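Local atomic coordinates of alanine racemase (Corynebacterium glutamicum, PDB entry 2DY3), a protein that belongs to the alanine racemase family, pairing an N-terminal TIM-barrel domain with a mostly beta C-terminal domain, and holds pyridoxal-5'-phosphate in a pocket. Residues T290-D295 against E329-D333. Residues are numbered along the deposited sequence; the frame is centred on the assembly and turned at random.
Sequences TIDGLD and ENGHD
Thr290 and Asp295, on the two strands of a beta hairpin either side of its type I' turn from Ile291 to Leu294, bind the loop 329-333 at the surface of the C-terminal domain. Thr290 OG1 donates to Asn330 O over 2.7 Å, from a little out of the carbonyl plane. A chi1 of 71° turns this hydroxyl towards the loop, while CG2 packs 3.5 Å from Gly331 CA; the branched threonine thus offers a donor and a methyl to the same loop, at Asn330 and Gly331. Gly331 suits its place because a CB there would clash with Thr290 OG1. Histidine at 332 supplies a ring N-H that spans to the hairpin's second strand: NE2 of His332 donates to Asp295 OD2 at 2.6 Å, on the syn side but 29° out of the carboxylate plane, along a bent bond (147° at the hydrogen). Asn330 O also accepts from a water, which accepts from Gly293 N at 3.0 Å and gives a weak bond to Thr290 O, joining turn and loop. Glycine suits position 293, whose backbone angles would press a CB against the preceding carbonyl oxygen. Further out, Thr290 is held by backbone bonding to Val325 of the neighbouring strand, and Asp333 caps helix 334-340, its OD1 accepting from Asp336 N.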
ATOM      1  N   THR B 290      19.024   7.031   6.655  1.00 18.86           N
ATOM      2  CA  THR B 290      19.950   7.420   7.702  1.00 21.66           C
ATOM      3  C   THR B 290      20.299   6.250   8.607  1.00 20.62           C
ATOM      4  O   THR B 290      19.423   5.658   9.237  1.00 19.09           O
ATOM      5  CB  THR B 290      19.371   8.546   8.581  1.00 22.18           C
ATOM      6  OG1 THR B 290      18.316   8.018   9.394  1.00 29.46           O
ATOM      7  CG2 THR B 290      18.815   9.657   7.725  1.00 19.56           C
ATOM      8  N   ILE B 291      21.589   5.934   8.668  1.00 18.94           N
ATOM      9  CA  ILE B 291      22.083   4.855   9.508  1.00 17.80           C
ATOM     10  C   ILE B 291      22.935   5.484  10.614  1.00 19.28           C
ATOM     11  O   ILE B 291      23.976   6.075  10.349  1.00 18.06           O
ATOM     12  CB  ILE B 291      22.933   3.866   8.692  1.00 15.88           C
ATOM     13  CG1 ILE B 291      22.081   3.250   7.578  1.00 13.87           C
ATOM     14  CG2 ILE B 291      23.485   2.776   9.603  1.00 17.63           C
ATOM     15  CD1 ILE B 291      22.830   2.277   6.684  1.00 12.11           C
ATOM     16  N   ASP B 292      22.477   5.357  11.854  1.00 21.17           N
ATOM     17  CA  ASP B 292      23.187   5.932  12.991  1.00 22.02           C
ATOM     18  C   ASP B 292      23.300   7.442  12.834  1.00 22.07           C
ATOM     19  O   ASP B 292      24.321   8.039  13.170  1.00 22.74           O
ATOM     20  CB  ASP B 292      24.584   5.322  13.131  1.00 22.43           C
ATOM     21  CG  ASP B 292      24.544   3.881  13.591  1.00 23.77           C
ATOM     22  OD1 ASP B 292      23.836   3.593  14.580  1.00 25.73           O
ATOM     23  OD2 ASP B 292      25.228   3.039  12.971  1.00 24.76           O
ATOM     24  N   GLY B 293      22.247   8.052  12.301  1.00 21.29           N
ATOM     25  CA  GLY B 293      22.246   9.491  12.133  1.00 20.31           C
ATOM     26  C   GLY B 293      22.953  10.030  10.905  1.00 20.69           C
ATOM     27  O   GLY B 293      22.939  11.238  10.684  1.00 21.49           O
ATOM     28  N   LEU B 294      23.573   9.163  10.107  1.00 19.54           N
ATOM     29  CA  LEU B 294      24.258   9.634   8.904  1.00 20.91           C
ATOM     30  C   LEU B 294      23.553   9.203   7.615  1.00 19.53           C
ATOM     31  O   LEU B 294      23.035   8.097   7.515  1.00 19.76           O
ATOM     32  CB  LEU B 294      25.717   9.164   8.891  1.00 21.86           C
ATOM     33  CG  LEU B 294      26.654   9.865   9.884  1.00 23.54           C
ATOM     34  CD1 LEU B 294      28.072   9.734   9.404  1.00 26.45           C
ATOM     35  CD2 LEU B 294      26.308  11.334   9.986  1.00 25.13           C
ATOM     36  N   ASP B 295      23.534  10.098   6.634  1.00 20.59           N
ATOM     37  CA  ASP B 295      22.874   9.833   5.365  1.00 21.04           C
ATOM     38  C   ASP B 295      23.689   9.033   4.364  1.00 20.38           C
ATOM     39  O   ASP B 295      24.909   9.131   4.307  1.00 20.35           O
ATOM     40  CB  ASP B 295      22.450  11.145   4.703  1.00 23.37           C
ATOM     41  CG  ASP B 295      21.267  11.796   5.392  1.00 26.75           C
ATOM     42  OD1 ASP B 295      20.660  11.154   6.274  1.00 25.29           O
ATOM     43  OD2 ASP B 295      20.938  12.947   5.040  1.00 28.12           O
ATOM     44  N   GLU B 329      12.129   9.097  13.211  1.00 23.00           N
ATOM     45  CA  GLU B 329      13.091   9.324  14.282  1.00 25.17           C
ATOM     46  C   GLU B 329      14.499   8.942  13.848  1.00 23.57           C
ATOM     47  O   GLU B 329      14.703   7.918  13.194  1.00 21.46           O
ATOM     48  CB  GLU B 329      12.686   8.518  15.522  1.00 30.11           C
ATOM     49  CG  GLU B 329      13.552   8.777  16.749  1.00 37.21           C
ATOM     50  CD  GLU B 329      12.937   8.228  18.030  1.00 40.69           C
ATOM     51  OE1 GLU B 329      13.578   8.351  19.097  1.00 43.59           O
ATOM     52  OE2 GLU B 329      11.814   7.679  17.973  1.00 41.33           O
ATOM     53  N   ASN B 330      15.462   9.778  14.225  1.00 22.91           N
ATOM     54  CA  ASN B 330      16.872   9.584  13.892  1.00 22.39           C
ATOM     55  C   ASN B 330      17.133   9.598  12.396  1.00 20.50           C
ATOM     56  O   ASN B 330      18.084   8.980  11.918  1.00 20.61           O
ATOM     57  CB  ASN B 330      17.402   8.282  14.500  1.00 22.36           C
ATOM     58  CG  ASN B 330      17.364   8.298  16.011  1.00 24.57           C
ATOM     59  OD1 ASN B 330      17.792   9.267  16.637  1.00 27.44           O
ATOM     60  ND2 ASN B 330      16.857   7.225  16.610  1.00 24.41           N
ATOM     61  N   GLY B 331      16.282  10.310  11.665  1.00 20.21           N
ATOM     62  CA  GLY B 331      16.433  10.425  10.225  1.00 19.53           C
ATOM     63  C   GLY B 331      15.719  11.672   9.737  1.00 21.05           C
ATOM     64  O   GLY B 331      15.426  12.566  10.527  1.00 20.30           O
ATOM     65  N   HIS B 332      15.447  11.745   8.436  1.00 21.68           N
ATOM     66  CA  HIS B 332      14.732  12.886   7.868  1.00 22.07           C
ATOM     67  C   HIS B 332      13.246  12.714   8.180  1.00 21.66           C
ATOM     68  O   HIS B 332      12.725  11.606   8.103  1.00 20.00           O
ATOM     69  CB  HIS B 332      14.928  12.930   6.355  1.00 25.47           C
ATOM     70  CG  HIS B 332      16.311  13.313   5.933  1.00 29.58           C
ATOM     71  ND1 HIS B 332      16.805  14.591   6.083  1.00 29.23           N
ATOM     72  CD2 HIS B 332      17.304  12.587   5.368  1.00 29.53           C
ATOM     73  CE1 HIS B 332      18.044  14.635   5.626  1.00 31.23           C
ATOM     74  NE2 HIS B 332      18.371  13.433   5.187  1.00 31.63           N
ATOM     75  N   ASP B 333      12.552  13.793   8.525  1.00 21.28           N
ATOM     76  CA  ASP B 333      11.137  13.647   8.830  1.00 20.82           C
ATOM     77  C   ASP B 333      10.297  13.423   7.582  1.00 19.49           C
ATOM     78  O   ASP B 333      10.769  13.583   6.459  1.00 19.46           O
ATOM     79  CB  ASP B 333      10.599  14.849   9.618  1.00 21.14           C
ATOM     80  CG  ASP B 333      10.735  16.161   8.874  1.00 22.75           C
ATOM     81  OD1 ASP B 333      10.651  16.168   7.623  1.00 23.00           O
ATOM     82  OD2 ASP B 333      10.909  17.193   9.559  1.00 22.79           O
TER
HETATM   83  O   HOH W   1      19.599   6.901  11.636  1.00 26.57           O